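PUM-HD domain-containing protein (Caenorhabditis elegans, PDB 7CGF) binds a PBE RNA through its Pumilio homology domain and probably recognises the 3' untranslated regions of messenger RNAs. Local coordinates at residues F91-G94 with H98-R101; T177-S182 with T210-G215; T184-S189 with F221-N226. The protein carries 2 engineered substitutions. All coordinates share one frame; numbering follows the deposited sequence.

Interaction 1 of 3, residues F91-G94 with H98-R101; sequences FEYG and HWAR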
ATOM      1  N   PHE A  91     -17.820   6.263 -13.985  1.00 19.45           N
ATOM      2  CA  PHE A  91     -17.179   7.034 -12.931  1.00 19.18           C
ATOM      3  C   PHE A  91     -15.959   7.790 -13.434  1.00 22.45           C
ATOM      4  O   PHE A  91     -15.264   8.431 -12.640  1.00 22.07           O
ATOM      5  CB  PHE A  91     -16.774   6.121 -11.758  1.00 19.01           C
ATOM      6  CG  PHE A  91     -17.900   5.796 -10.822  1.00 20.85           C
ATOM      7  CD1 PHE A  91     -18.631   6.807 -10.221  1.00 18.56           C
ATOM      8  CD2 PHE A  91     -18.212   4.478 -10.515  1.00 19.46           C
ATOM      9  CE1 PHE A  91     -19.660   6.517  -9.346  1.00 20.86           C
ATOM     10  CE2 PHE A  91     -19.236   4.174  -9.629  1.00 21.73           C
ATOM     11  CZ  PHE A  91     -19.972   5.207  -9.052  1.00 20.41           C
ATOM     12  N   GLU A  92     -15.684   7.738 -14.731  1.00 20.10           N
ATOM     13  CA  GLU A  92     -14.518   8.411 -15.278  1.00 18.52           C
ATOM     14  C   GLU A  92     -14.751   9.918 -15.355  1.00 19.93           C
ATOM     15  O   GLU A  92     -15.888  10.401 -15.362  1.00 22.73           O
ATOM     16  CB  GLU A  92     -14.177   7.890 -16.676  1.00 23.64           C
ATOM     17  CG  GLU A  92     -13.828   6.403 -16.775  1.00 24.60           C
ATOM     18  CD  GLU A  92     -12.501   6.033 -16.113  1.00 33.35           C
ATOM     19  OE1 GLU A  92     -11.635   6.921 -15.910  1.00 36.56           O
ATOM     20  OE2 GLU A  92     -12.327   4.830 -15.802  1.00 36.68           O
ATOM     21  N   TYR A  93     -13.651  10.671 -15.414  1.00 22.59           N
ATOM     22  CA  TYR A  93     -13.773  12.070 -15.804  1.00 24.46           C
ATOM     23  C   TYR A  93     -14.414  12.137 -17.184  1.00 27.67           C
ATOM     24  O   TYR A  93     -14.101  11.339 -18.074  1.00 31.73           O
ATOM     25  CB  TYR A  93     -12.401  12.760 -15.842  1.00 28.39           C
ATOM     26  CG  TYR A  93     -11.600  12.751 -14.556  1.00 27.29           C
ATOM     27  CD1 TYR A  93     -12.195  13.015 -13.328  1.00 22.61           C
ATOM     28  CD2 TYR A  93     -10.231  12.483 -14.579  1.00 24.31           C
ATOM     29  CE1 TYR A  93     -11.448  13.008 -12.149  1.00 22.47           C
ATOM     30  CE2 TYR A  93      -9.474  12.479 -13.408  1.00 25.06           C
ATOM     31  CZ  TYR A  93     -10.086  12.738 -12.202  1.00 26.19           C
ATOM     32  OH  TYR A  93      -9.326  12.727 -11.055  1.00 30.67           O
ATOM     33  N   GLY A  94     -15.305  13.095 -17.377  1.00 30.79           N
ATOM     34  CA  GLY A  94     -16.079  13.164 -18.588  1.00 28.53           C
ATOM     35  C   GLY A  94     -17.465  12.587 -18.442  1.00 28.14           C
ATOM     36  O   GLY A  94     -18.336  12.873 -19.272  1.00 29.97           O
ATOM     37  N   HIS A  98     -23.160  11.833 -14.451  1.00 22.34           N
ATOM     38  CA  HIS A  98     -23.756  10.572 -14.042  1.00 20.43           C
ATOM     39  C   HIS A  98     -23.288  10.087 -12.678  1.00 19.84           C
ATOM     40  O   HIS A  98     -23.848   9.109 -12.171  1.00 21.95           O
ATOM     41  CB  HIS A  98     -23.434   9.499 -15.079  1.00 19.60           C
ATOM     42  CG  HIS A  98     -24.142   9.702 -16.376  1.00 24.16           C
ATOM     43  ND1 HIS A  98     -23.518   9.554 -17.597  1.00 28.01           N
ATOM     44  CD2 HIS A  98     -25.425  10.033 -16.642  1.00 26.43           C
ATOM     45  CE1 HIS A  98     -24.390   9.787 -18.559  1.00 26.78           C
ATOM     46  NE2 HIS A  98     -25.552  10.085 -18.007  1.00 24.25           N
ATOM     47  N   TRP A  99     -22.307  10.754 -12.069  1.00 19.16           N
ATOM     48  CA  TRP A  99     -21.684  10.233 -10.852  1.00 19.51           C
ATOM     49  C   TRP A  99     -22.696  10.075  -9.724  1.00 25.61           C
ATOM     50  O   TRP A  99     -22.730   9.040  -9.047  1.00 20.00           O
ATOM     51  CB  TRP A  99     -20.561  11.156 -10.402  1.00 19.49           C
ATOM     52  CG  TRP A  99     -19.334  11.143 -11.233  1.00 20.57           C
ATOM     53  CD1 TRP A  99     -19.032  10.312 -12.279  1.00 19.28           C
ATOM     54  CD2 TRP A  99     -18.226  12.020 -11.083  1.00 20.60           C
ATOM     55  NE1 TRP A  99     -17.790  10.623 -12.782  1.00 19.23           N
ATOM     56  CE2 TRP A  99     -17.272  11.663 -12.062  1.00 18.18           C
ATOM     57  CE3 TRP A  99     -17.947  13.081 -10.214  1.00 19.15           C
ATOM     58  CZ2 TRP A  99     -16.056  12.332 -12.197  1.00 20.85           C
ATOM     59  CZ3 TRP A  99     -16.744  13.738 -10.343  1.00 21.13           C
ATOM     60  CH2 TRP A  99     -15.806  13.356 -11.325  1.00 23.10           C
ATOM     61  N   ALA A 100     -23.515  11.106  -9.483  1.00 21.53           N
ATOM     62  CA  ALA A 100     -24.425  11.049  -8.343  1.00 25.39           C
ATOM     63  C   ALA A 100     -25.476   9.959  -8.523  1.00 22.42           C
ATOM     64  O   ALA A 100     -25.766   9.213  -7.580  1.00 23.47           O
ATOM     65  CB  ALA A 100     -25.080  12.411  -8.118  1.00 22.04           C
ATOM     66  N   ARG A 101     -26.047   9.837  -9.727  1.00 21.51           N
ATOM     67  CA  ARG A 101     -27.033   8.792  -9.971  1.00 20.55           C
ATOM     68  C   ARG A 101     -26.416   7.408  -9.836  1.00 23.47           C
ATOM     69  O   ARG A 101     -27.067   6.479  -9.346  1.00 22.00           O
ATOM     70  CB  ARG A 101     -27.660   8.947 -11.358  1.00 24.21           C
ATOM     71  CG  ARG A 101     -28.651  10.092 -11.470  1.00 30.08           C
ATOM     72  CD  ARG A 101     -29.167  10.200 -12.908  1.00 31.05           C
ATOM     73  NE  ARG A 101     -29.834   8.971 -13.338  1.00 38.41           N
ATOM     74  CZ  ARG A 101     -30.179   8.709 -14.596  1.00 44.45           C
ATOM     75  NH1 ARG A 101     -30.780   7.561 -14.900  1.00 43.54           N
ATOM     76  NH2 ARG A 101     -29.908   9.592 -15.553  1.00 47.67           N
TER
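The edge of the Trp99 indole receives Glu92 O and Tyr93 CD1, both close to the ring plane. The phenyl ring of Phe91 and the phenol ring of Tyr93 meet the indole at a slant. Phe91 CD1 stands 4.1 Å from Trp99 CD1, and Tyr93 CD1 is 4.1 Å from Trp99 CZ2, on the six-membered ring of the indole. Trp99 CD1 also rests against the main chain, 3.8 Å from Phe91 CA. With CG opposite its carbonyl carbon (chi1 -72°), Trp99 swings the indole off the start of helix 99-106 toward the loop. There Trp99 NE1 donates a hydrogen bond to Glu92 O, 3.2 Å long and bent to 146° at the hydrogen. The donor sits 53° above the carbonyl plane, so no lone pair is met squarely, although the acceptor lies nearly in the indole plane. Beyond the contact, Phe91 packs on Val122, Lys125 and Ala126 of helix 119-129, while the carboxylate of Glu92 is salt-bridged to Lys125. A tryptophan in the first turn of a helix, pinning the connection from the preceding helix by its ring nitrogen, thus joins helices 83-89 and 99-106 in the all-helical superhelix of Pumilio repeats, both segments lying within the predicted repeat 69-104.

Interaction 2 of 3, residues T177-S182 with T210-G215; sequences TLLESS and TKPVIG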
ATOM      1  N   THR A 177     -10.727   3.468  14.122  1.00 16.24           N
ATOM      2  CA  THR A 177     -10.796   2.009  14.077  1.00 17.63           C
ATOM      3  C   THR A 177      -9.435   1.388  14.368  1.00 16.63           C
ATOM      4  O   THR A 177      -9.344   0.423  15.135  1.00 15.78           O
ATOM      5  CB  THR A 177     -11.315   1.544  12.718  1.00 14.23           C
ATOM      6  OG1 THR A 177     -12.581   2.133  12.469  1.00 18.43           O
ATOM      7  CG2 THR A 177     -11.490   0.005  12.714  1.00 19.25           C
ATOM      8  N   LEU A 178      -8.356   1.948  13.799  1.00 15.29           N
ATOM      9  CA  LEU A 178      -7.007   1.536  14.196  1.00 14.46           C
ATOM     10  C   LEU A 178      -6.796   1.652  15.694  1.00 13.32           C
ATOM     11  O   LEU A 178      -6.057   0.852  16.278  1.00 16.46           O
ATOM     12  CB  LEU A 178      -5.948   2.375  13.474  1.00 15.51           C
ATOM     13  CG  LEU A 178      -5.848   2.091  11.968  1.00 18.08           C
ATOM     14  CD1 LEU A 178      -4.816   3.009  11.328  1.00 16.98           C
ATOM     15  CD2 LEU A 178      -5.444   0.644  11.773  1.00 18.67           C
ATOM     16  N   LEU A 179      -7.425   2.641  16.325  1.00 15.04           N
ATOM     17  CA  LEU A 179      -7.292   2.887  17.752  1.00 14.54           C
ATOM     18  C   LEU A 179      -8.454   2.313  18.568  1.00 14.83           C
ATOM     19  O   LEU A 179      -8.596   2.654  19.747  1.00 15.70           O
ATOM     20  CB  LEU A 179      -7.178   4.395  18.005  1.00 15.88           C
ATOM     21  CG  LEU A 179      -5.932   5.058  17.409  1.00 20.81           C
ATOM     22  CD1 LEU A 179      -6.086   6.579  17.404  1.00 22.18           C
ATOM     23  CD2 LEU A 179      -4.710   4.620  18.182  1.00 25.83           C
ATOM     24  N   GLU A 180      -9.264   1.422  17.995  1.00 13.69           N
ATOM     25  CA  GLU A 180     -10.503   1.077  18.688  1.00 13.35           C
ATOM     26  C   GLU A 180     -10.249   0.262  19.961  1.00 15.28           C
ATOM     27  O   GLU A 180     -11.000   0.409  20.928  1.00 15.63           O
ATOM     28  CB  GLU A 180     -11.466   0.358  17.730  1.00 17.38           C
ATOM     29  CG  GLU A 180     -11.123  -1.082  17.445  1.00 15.63           C
ATOM     30  CD  GLU A 180     -11.971  -1.686  16.318  1.00 26.63           C
ATOM     31  OE1 GLU A 180     -12.909  -1.025  15.845  1.00 25.71           O
ATOM     32  OE2 GLU A 180     -11.689  -2.821  15.911  1.00 27.41           O
ATOM     33  N   SER A 181      -9.197  -0.569  19.999  1.00 13.11           N
ATOM     34  CA  SER A 181      -8.821  -1.316  21.192  1.00 14.38           C
ATOM     35  C   SER A 181      -7.307  -1.328  21.314  1.00 14.61           C
ATOM     36  O   SER A 181      -6.593  -0.921  20.398  1.00 16.25           O
ATOM     37  CB  SER A 181      -9.350  -2.754  21.163  1.00 18.45           C
ATOM     38  OG  SER A 181     -10.757  -2.752  21.252  1.00 21.57           O
ATOM     39  N   SER A 182      -6.829  -1.837  22.456  1.00 16.91           N
ATOM     40  CA  SER A 182      -5.393  -1.812  22.742  1.00 18.12           C
ATOM     41  C   SER A 182      -4.583  -2.513  21.661  1.00 17.74           C
ATOM     42  O   SER A 182      -3.540  -2.000  21.237  1.00 21.17           O
ATOM     43  CB  SER A 182      -5.120  -2.456  24.098  1.00 19.93           C
ATOM     44  OG  SER A 182      -5.716  -1.692  25.122  1.00 20.81           O
ATOM     45  N   THR A 210      -1.798  10.750  13.145  1.00 19.15           N
ATOM     46  CA  THR A 210      -0.776   9.708  13.196  1.00 18.18           C
ATOM     47  C   THR A 210      -0.099   9.596  14.554  1.00 20.34           C
ATOM     48  O   THR A 210       0.429   8.531  14.866  1.00 18.71           O
ATOM     49  CB  THR A 210       0.296   9.936  12.128  1.00 21.52           C
ATOM     50  OG1 THR A 210       0.987  11.153  12.406  1.00 24.21           O
ATOM     51  CG2 THR A 210      -0.329  10.014  10.730  1.00 22.55           C
ATOM     52  N   LYS A 211      -0.069  10.660  15.362  1.00 19.24           N
ATOM     53  CA  LYS A 211       0.620  10.564  16.651  1.00 18.73           C
ATOM     54  C   LYS A 211       0.128   9.403  17.514  1.00 17.03           C
ATOM     55  O   LYS A 211       0.960   8.590  17.948  1.00 16.78           O
ATOM     56  CB  LYS A 211       0.503  11.902  17.401  1.00 24.19           C
ATOM     57  CG  LYS A 211       1.358  11.928  18.659  1.00 27.04           C
ATOM     58  CD  LYS A 211       1.303  13.277  19.387  1.00 31.81           C
ATOM     59  CE  LYS A 211       2.314  13.292  20.535  1.00 35.69           C
ATOM     60  NZ  LYS A 211       2.340  14.585  21.290  1.00 43.00           N
ATOM     61  N   PRO A 212      -1.173   9.234  17.773  1.00 19.17           N
ATOM     62  CA  PRO A 212      -1.589   8.069  18.569  1.00 20.16           C
ATOM     63  C   PRO A 212      -1.387   6.739  17.853  1.00 17.37           C
ATOM     64  O   PRO A 212      -1.203   5.717  18.521  1.00 15.82           O
ATOM     65  CB  PRO A 212      -3.070   8.340  18.850  1.00 18.87           C
ATOM     66  CG  PRO A 212      -3.499   9.283  17.768  1.00 19.97           C
ATOM     67  CD  PRO A 212      -2.308  10.117  17.442  1.00 21.53           C
ATOM     68  N   VAL A 213      -1.463   6.712  16.524  1.00 15.86           N
ATOM     69  CA  VAL A 213      -1.187   5.474  15.791  1.00 16.59           C
ATOM     70  C   VAL A 213       0.261   5.059  16.010  1.00 15.93           C
ATOM     71  O   VAL A 213       0.565   3.906  16.353  1.00 14.97           O
ATOM     72  CB  VAL A 213      -1.505   5.663  14.294  1.00 16.57           C
ATOM     73  CG1 VAL A 213      -1.002   4.471  13.469  1.00 18.29           C
ATOM     74  CG2 VAL A 213      -3.004   5.859  14.088  1.00 16.08           C
ATOM     75  N   ILE A 214       1.177   6.006  15.828  1.00 16.29           N
ATOM     76  CA  ILE A 214       2.590   5.734  16.066  1.00 13.22           C
ATOM     77  C   ILE A 214       2.816   5.348  17.519  1.00 14.14           C
ATOM     78  O   ILE A 214       3.642   4.479  17.826  1.00 16.27           O
ATOM     79  CB  ILE A 214       3.421   6.953  15.637  1.00 12.50           C
ATOM     80  CG1 ILE A 214       3.359   7.069  14.105  1.00 16.51           C
ATOM     81  CG2 ILE A 214       4.888   6.840  16.126  1.00 16.49           C
ATOM     82  CD1 ILE A 214       3.833   8.417  13.542  1.00 18.92           C
ATOM     83  N   GLY A 215       2.076   5.969  18.440  1.00 17.22           N
ATOM     84  CA  GLY A 215       2.247   5.631  19.846  1.00 17.07           C
ATOM     85  C   GLY A 215       1.917   4.181  20.148  1.00 16.93           C
ATOM     86  O   GLY A 215       2.592   3.535  20.955  1.00 16.90           O
TER
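Within the helical solenoid of Pumilio repeats, Leu179, the first residue to depart from helical geometry after helix 172-178, packs chiefly against Pro212 of helix 207-219; both segments fall in the predicted repeat 177-215. The contact is apolar on the side-chain level, with no hydrogen bond between the segments. The two branches of Leu179 divide the work. Its CD1 lies 3.8 Å from Pro212 CG and equally near CB of that ring, the leucine side chain crossing the pyrrolidine at about a right angle. Leu179 CD2 reaches the main chain, 3.7 Å from Pro212 O. More loosely, Leu179 CG lies 4.5 Å from Val213 CG2. The Leu179 CB bond already points toward helix 207-219, and with CG opposite the carbonyl carbon (chi1 -64°) the branch point is carried on toward it. Pro212 marks a kink, since its nitrogen makes no bond to the preceding turn. With an alanine for Leu179 both methyls go, which would probably strip the Pro212 ring of this apolar partner and open a gap beside the kink. Leu178, which also packs on Val198 and Cys201 of helix 194-204, adds the buried side of the contact: its CD1 comes within 4.4 Å of Val213 CG2.

Interaction 3 of 3, residues T184-S189 with F221-N226; sequences TIYEMS and FDEIAN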
ATOM      1  N   THR A 184      -5.384  -3.363  18.456  1.00 15.51           N
ATOM      2  CA  THR A 184      -5.805  -3.277  17.054  1.00 11.51           C
ATOM      3  C   THR A 184      -4.641  -2.907  16.135  1.00 14.36           C
ATOM      4  O   THR A 184      -4.499  -3.476  15.050  1.00 14.28           O
ATOM      5  CB  THR A 184      -6.939  -2.264  16.918  1.00 14.13           C
ATOM      6  OG1 THR A 184      -7.963  -2.599  17.861  1.00 15.25           O
ATOM      7  CG2 THR A 184      -7.552  -2.324  15.509  1.00 15.97           C
ATOM      8  N   ILE A 185      -3.805  -1.946  16.537  1.00 13.36           N
ATOM      9  CA  ILE A 185      -2.706  -1.551  15.659  1.00 13.96           C
ATOM     10  C   ILE A 185      -1.711  -2.691  15.497  1.00 14.52           C
ATOM     11  O   ILE A 185      -1.200  -2.932  14.396  1.00 14.72           O
ATOM     12  CB  ILE A 185      -2.037  -0.267  16.172  1.00 14.74           C
ATOM     13  CG1 ILE A 185      -2.730   0.940  15.588  1.00 19.90           C
ATOM     14  CG2 ILE A 185      -0.537  -0.251  15.848  1.00 24.68           C
ATOM     15  CD1 ILE A 185      -2.481   1.118  14.109  1.00 30.08           C
ATOM     16  N   TYR A 186      -1.468  -3.453  16.562  1.00 14.99           N
ATOM     17  CA  TYR A 186      -0.615  -4.627  16.425  1.00 16.93           C
ATOM     18  C   TYR A 186      -1.235  -5.624  15.448  1.00 15.39           C
ATOM     19  O   TYR A 186      -0.569  -6.092  14.513  1.00 15.21           O
ATOM     20  CB  TYR A 186      -0.382  -5.288  17.789  1.00 15.51           C
ATOM     21  CG  TYR A 186       0.374  -6.590  17.620  1.00 16.74           C
ATOM     22  CD1 TYR A 186       1.748  -6.591  17.476  1.00 20.18           C
ATOM     23  CD2 TYR A 186      -0.304  -7.802  17.534  1.00 18.44           C
ATOM     24  CE1 TYR A 186       2.438  -7.778  17.286  1.00 21.08           C
ATOM     25  CE2 TYR A 186       0.370  -8.982  17.328  1.00 21.08           C
ATOM     26  CZ  TYR A 186       1.739  -8.960  17.208  1.00 25.28           C
ATOM     27  OH  TYR A 186       2.412 -10.138  17.017  1.00 32.70           O
ATOM     28  N   GLU A 187      -2.519  -5.948  15.663  1.00 12.48           N
ATOM     29  CA  GLU A 187      -3.240  -6.908  14.831  1.00 16.60           C
ATOM     30  C   GLU A 187      -3.182  -6.499  13.369  1.00 16.58           C
ATOM     31  O   GLU A 187      -2.957  -7.340  12.485  1.00 16.30           O
ATOM     32  CB  GLU A 187      -4.700  -7.012  15.311  1.00 17.25           C
ATOM     33  CG  GLU A 187      -5.699  -7.634  14.309  1.00 24.63           C
ATOM     34  CD  GLU A 187      -7.214  -7.356  14.587  1.00 34.55           C
ATOM     35  OE1 GLU A 187      -8.062  -7.992  13.914  1.00 30.24           O
ATOM     36  OE2 GLU A 187      -7.581  -6.520  15.447  1.00 34.05           O
ATOM     37  N   MET A 188      -3.353  -5.209  13.097  1.00 12.95           N
ATOM     38  CA  MET A 188      -3.329  -4.748  11.707  1.00 12.63           C
ATOM     39  C   MET A 188      -1.915  -4.759  11.149  1.00 13.94           C
ATOM     40  O   MET A 188      -1.698  -5.118   9.978  1.00 14.26           O
ATOM     41  CB  MET A 188      -3.928  -3.340  11.597  1.00 12.03           C
ATOM     42  CG  MET A 188      -5.413  -3.239  11.938  1.00 11.91           C
ATOM     43  SD  MET A 188      -6.389  -4.158  10.733  1.00 19.10           S
ATOM     44  CE  MET A 188      -8.022  -4.049  11.518  1.00 24.97           C
ATOM     45  N   SER A 189      -0.936  -4.348  11.961  1.00 14.23           N
ATOM     46  CA  SER A 189       0.433  -4.257  11.470  1.00 14.12           C
ATOM     47  C   SER A 189       1.024  -5.615  11.113  1.00 15.59           C
ATOM     48  O   SER A 189       1.957  -5.671  10.303  1.00 16.25           O
ATOM     49  CB  SER A 189       1.333  -3.585  12.504  1.00 14.12           C
ATOM     50  OG  SER A 189       0.918  -2.247  12.729  1.00 14.35           O
ATOM     51  N   PHE A 221       6.922  -2.303  19.790  1.00 15.11           N
ATOM     52  CA  PHE A 221       7.873  -2.025  18.720  1.00 15.81           C
ATOM     53  C   PHE A 221       8.680  -3.255  18.327  1.00 17.42           C
ATOM     54  O   PHE A 221       8.790  -3.577  17.136  1.00 16.87           O
ATOM     55  CB  PHE A 221       8.824  -0.908  19.153  1.00 17.31           C
ATOM     56  CG  PHE A 221       9.793  -0.522  18.080  1.00 17.03           C
ATOM     57  CD1 PHE A 221       9.391   0.315  17.053  1.00 20.16           C
ATOM     58  CD2 PHE A 221      11.087  -1.031  18.070  1.00 20.19           C
ATOM     59  CE1 PHE A 221      10.256   0.662  16.052  1.00 22.52           C
ATOM     60  CE2 PHE A 221      11.960  -0.676  17.059  1.00 21.77           C
ATOM     61  CZ  PHE A 221      11.528   0.170  16.051  1.00 20.57           C
ATOM     62  N   ASP A 222       9.298  -3.928  19.304  1.00 17.71           N
ATOM     63  CA  ASP A 222      10.200  -5.022  18.957  1.00 21.40           C
ATOM     64  C   ASP A 222       9.477  -6.118  18.184  1.00 19.68           C
ATOM     65  O   ASP A 222      10.019  -6.656  17.207  1.00 20.32           O
ATOM     66  CB  ASP A 222      10.842  -5.611  20.209  1.00 19.55           C
ATOM     67  CG  ASP A 222      11.805  -4.662  20.880  1.00 28.20           C
ATOM     68  OD1 ASP A 222      12.059  -3.558  20.346  1.00 24.68           O
ATOM     69  OD2 ASP A 222      12.315  -5.044  21.952  1.00 31.70           O
ATOM     70  N   GLU A 223       8.253  -6.464  18.606  1.00 17.17           N
ATOM     71  CA  GLU A 223       7.505  -7.517  17.924  1.00 19.25           C
ATOM     72  C   GLU A 223       7.122  -7.087  16.519  1.00 17.32           C
ATOM     73  O   GLU A 223       7.212  -7.876  15.564  1.00 18.14           O
ATOM     74  CB  GLU A 223       6.242  -7.860  18.702  1.00 20.63           C
ATOM     75  CG  GLU A 223       6.412  -8.432  20.071  1.00 27.19           C
ATOM     76  CD  GLU A 223       5.077  -8.442  20.775  1.00 31.34           C
ATOM     77  OE1 GLU A 223       4.774  -7.465  21.517  1.00 27.27           O
ATOM     78  OE2 GLU A 223       4.310  -9.391  20.502  1.00 32.51           O
ATOM     79  N   ILE A 224       6.665  -5.843  16.377  1.00 15.06           N
ATOM     80  CA  ILE A 224       6.241  -5.370  15.063  1.00 13.91           C
ATOM     81  C   ILE A 224       7.442  -5.232  14.129  1.00 16.68           C
ATOM     82  O   ILE A 224       7.370  -5.580  12.940  1.00 14.45           O
ATOM     83  CB  ILE A 224       5.465  -4.056  15.216  1.00 14.27           C
ATOM     84  CG1 ILE A 224       4.195  -4.289  16.046  1.00 16.64           C
ATOM     85  CG2 ILE A 224       5.048  -3.486  13.829  1.00 17.18           C
ATOM     86  CD1 ILE A 224       3.387  -3.010  16.301  1.00 16.72           C
ATOM     87  N   ALA A 225       8.572  -4.755  14.661  1.00 16.02           N
ATOM     88  CA  ALA A 225       9.755  -4.514  13.843  1.00 15.52           C
ATOM     89  C   ALA A 225      10.321  -5.787  13.230  1.00 15.88           C
ATOM     90  O   ALA A 225      10.896  -5.729  12.139  1.00 16.76           O
ATOM     91  CB  ALA A 225      10.840  -3.827  14.674  1.00 16.11           C
ATOM     92  N   ASN A 226      10.180  -6.941  13.893  1.00 16.30           N
ATOM     93  CA  ASN A 226      10.663  -8.174  13.279  1.00 21.14           C
ATOM     94  C   ASN A 226       9.546  -9.018  12.675  1.00 19.19           C
ATOM     95  O   ASN A 226       9.753 -10.208  12.405  1.00 18.52           O
ATOM     96  CB  ASN A 226      11.475  -9.011  14.269  1.00 20.03           C
ATOM     97  CG  ASN A 226      12.273 -10.081  13.565  1.00 18.98           C
ATOM     98  OD1 ASN A 226      12.858  -9.823  12.510  1.00 18.71           O
ATOM     99  ND2 ASN A 226      12.235 -11.309  14.086  1.00 20.64           N
TER
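Apolar contact between Tyr186 and Ile224 carries most of the join between helix 184-189 and helix 221-225, whose short segments run nearly parallel, 16° apart, with axes 10.5 Å from each other at closest. Tyr186 holds its CG opposite the backbone nitrogen (chi1 174°), and this brings the ring across to the second helix, where CD1 lies 3.7 Å from Ile224 CG1. The side chains lie alongside each other, pointing opposite ways. The other branch of Ile224 faces Ser189, with Ile224 CG2 3.9 Å from Ser189 CB; Val233 and Val234 of helix 230-240 pack on Ser189 and Ile224 respectively. Tyr186 CE1 also rests 4.1 Å from Glu223 CB.

The polar contacts are of two kinds. Within the first helix, Ser189 OG donates a 2.8 Å hydrogen bond to Ile185 O, which also accepts from Ser189 N at 2.8 Å, the two donors coming from opposite faces of the carbonyl plane. Across the contact, Glu223 OE2 stays 4.0 Å from Tyr186 OH and forms no hydrogen bond with it, the ring and carboxylate planes being 31° apart. Arg220 joins these two instead, through a salt bridge to Glu223 OE2 and a cation-pi contact with Tyr186. The hydroxyl of Ser189 is thus satisfied inside its own helix, leaving its CB for isoleucine, while Tyr186 and Glu223 meet directly only by van der Waals contact, and Arg220 is the polar partner they have in common.

Overall arrangement
Interactions 2 and 3 form one continuous patch, their centres 12 Å apart and their segments alternating along the chain, so that two successive helix pairs are joined side by side. Thr184 and Ile185 link the two: Thr184 CB is 3.3 Å and Ile185 CG1 3.4 Å from Leu178 O, and Ile185 CD1 is 3.7 Å from Val213 CG1. Interaction 1 precedes both in sequence and is remote, centre to centre 35 Å from interaction 2 and 40 Å from interaction 3, on the opposite side of the chain's centre from the latter. By nearest atoms, the bound RNA is about 8 Å from interaction 1, 14 Å from interaction 2 and 7 Å from interaction 3.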